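Local coordinates for diphosphomevalonate decarboxylase, putative (Trypanosoma brucei, PDB 2HKE), which probably catalyses the ATP-dependent decarboxylation of (R)-5-diphosphomevalonate to isopentenyl diphosphate, the precursor of isoprenoids and sterols in the mevalonate pathway, at residues C187-G192 and G295-L300. The protein carries 1 engineered substitution. Numbering follows the deposited sequence.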
loop_
_atom_site.group_PDB
_atom_site.type_symbol
_atom_site.label_atom_id
_atom_site.label_comp_id
_atom_site.label_asym_id
_atom_site.label_seq_id
_atom_site.Cartn_x
_atom_site.Cartn_y
_atom_site.Cartn_z
ATOM N N CYS A 187 2.070 6.230 -9.293
ATOM C CA CYS A 187 1.401 4.992 -9.666
ATOM C C CYS A 187 0.809 5.201 -11.079
ATOM O O CYS A 187 -0.056 6.045 -11.273
ATOM C CB CYS A 187 0.350 4.634 -8.686
ATOM S SG CYS A 187 -0.394 3.029 -9.059
ATOM N N ALA A 188 1.326 4.446 -12.035
ATOM C CA ALA A 188 0.766 4.364 -13.372
ATOM C C ALA A 188 -0.273 3.234 -13.367
ATOM O O ALA A 188 0.063 2.026 -13.305
ATOM C CB ALA A 188 1.867 4.140 -14.407
ATOM N N VAL A 189 -1.532 3.639 -13.285
ATOM C CA VAL A 189 -2.628 2.723 -13.265
ATOM C C VAL A 189 -2.886 2.111 -14.629
ATOM O O VAL A 189 -3.066 2.823 -15.609
ATOM C CB VAL A 189 -3.880 3.380 -12.642
ATOM C CG1 VAL A 189 -5.020 2.425 -12.568
ATOM C CG2 VAL A 189 -3.488 3.914 -11.264
ATOM N N LEU A 190 -2.896 0.777 -14.646
ATOM C CA LEU A 190 -3.092 -0.025 -15.832
ATOM C C LEU A 190 -4.333 -0.908 -15.710
ATOM O O LEU A 190 -4.775 -1.235 -14.605
ATOM C CB LEU A 190 -1.843 -0.857 -16.123
ATOM C CG LEU A 190 -0.541 -0.075 -16.312
ATOM C CD1 LEU A 190 0.711 -0.958 -16.201
ATOM C CD2 LEU A 190 -0.604 0.691 -17.636
ATOM N N LYS A 191 -4.880 -1.337 -16.850
ATOM C CA LYS A 191 -6.035 -2.222 -16.806
ATOM C C LYS A 191 -5.575 -3.538 -16.220
ATOM O O LYS A 191 -4.476 -3.993 -16.490
ATOM C CB LYS A 191 -6.694 -2.361 -18.170
ATOM C CG LYS A 191 -7.487 -1.131 -18.574
ATOM C CD LYS A 191 -8.126 -1.255 -19.970
ATOM C CE LYS A 191 -8.363 0.127 -20.642
ATOM N NZ LYS A 191 -8.731 -0.043 -22.108
ATOM N N GLY A 192 -6.412 -4.167 -15.410
ATOM C CA GLY A 192 -6.049 -5.390 -14.759
ATOM C C GLY A 192 -6.058 -6.584 -15.694
ATOM O O GLY A 192 -6.616 -6.547 -16.808
ATOM N N GLY A 295 -0.917 -6.936 -8.646
ATOM C CA GLY A 295 -1.819 -6.246 -9.543
ATOM C C GLY A 295 -1.014 -5.807 -10.733
ATOM O O GLY A 295 0.194 -6.050 -10.786
ATOM N N ALA A 296 -1.679 -5.158 -11.683
ATOM C CA ALA A 296 -1.050 -4.740 -12.909
ATOM C C ALA A 296 -0.450 -3.336 -12.792
ATOM O O ALA A 296 0.350 -2.965 -13.622
ATOM C CB ALA A 296 -2.070 -4.747 -14.069
ATOM N N ASN A 297 -0.883 -2.550 -11.811
ATOM C CA ASN A 297 -0.447 -1.142 -11.726
ATOM C C ASN A 297 1.034 -1.082 -11.424
ATOM O O ASN A 297 1.541 -1.899 -10.641
ATOM C CB ASN A 297 -1.171 -0.386 -10.619
ATOM C CG ASN A 297 -2.665 -0.306 -10.798
ATOM O OD1 ASN A 297 -3.182 -0.341 -11.898
ATOM N ND2 ASN A 297 -3.373 -0.155 -9.669
ATOM N N CYS A 298 1.699 -0.115 -12.020
ATOM C CA CYS A 298 3.103 0.081 -11.848
ATOM C C CYS A 298 3.363 1.280 -10.928
ATOM O O CYS A 298 3.155 2.474 -11.295
ATOM C CB CYS A 298 3.745 0.319 -13.183
ATOM S SG CYS A 298 5.553 0.386 -13.140
ATOM N N PHE A 299 3.867 0.968 -9.749
ATOM C CA PHE A 299 4.328 2.015 -8.839
ATOM C C PHE A 299 5.714 2.380 -9.297
ATOM O O PHE A 299 6.424 1.539 -9.893
ATOM C CB PHE A 299 4.308 1.505 -7.424
ATOM C CG PHE A 299 2.949 1.565 -6.805
ATOM C CD1 PHE A 299 2.031 0.550 -7.019
ATOM C CD2 PHE A 299 2.574 2.686 -6.067
ATOM C CE1 PHE A 299 0.737 0.646 -6.448
ATOM C CE2 PHE A 299 1.307 2.795 -5.474
ATOM C CZ PHE A 299 0.400 1.749 -5.667
ATOM N N LEU A 300 6.086 3.642 -9.127
ATOM C CA LEU A 300 7.388 4.107 -9.573
ATOM C C LEU A 300 7.965 4.924 -8.464
ATOM O O LEU A 300 7.217 5.664 -7.810
ATOM C CB LEU A 300 7.241 5.009 -10.797
ATOM C CG LEU A 300 6.707 4.314 -12.024
ATOM C CD1 LEU A 300 6.113 5.348 -12.975
ATOM C CD2 LEU A 300 7.825 3.461 -12.716
#
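Ala188 and Cys298 form an antiparallel hydrogen-bonded pair, Ala188 N to Cys298 O at 2.8 Å and Cys298 N to Ala188 O at 3.0 Å, while Cys187 and Phe299 make the neighbouring non-hydrogen-bonded pair. This shows how two chain segments can stay joined beyond their last backbone pair: next to it, an asparagine side chain takes over the bonding. Asn297 OD1 accepts the N-H of Leu190 at 3.0 Å, the donor tilted 26° from the plane of the amide carbonyl. The torsion that sets CG opposite the carbonyl carbon (chi1 -62°) carries the amide alongside Val189, whose CG1 packs against OD1. The other end of the amide is held too, since ND2 donates to Ala110 O, so bonds at both ends should fix its rotation and tie the residue just before strand 298-303 to the N-terminal part of the chain.

On the same face, Cys187 SG sits over the Phe299 ring, 3.7 Å from its centroid and displaced toward the rim, a sulfur-aromatic contact. Cys187 CB also lies over that ring face, as a CH-pi contact. Leu190 CD1 reaches Ala296 O at 3.3 Å, and Ala296 CB meets Lys191 O.

Both strands belong to the five-stranded mixed sheet of the GHMP-type C-terminal domain. Strand 183-189 runs between 298-303 and 358-363, and 298-303 is flanked on its far side by 288-291. Helix 267-283 covers the face bearing Cys298, touching it through Met272, and its Ser269 OG hydrogen-bonds Ala296 O.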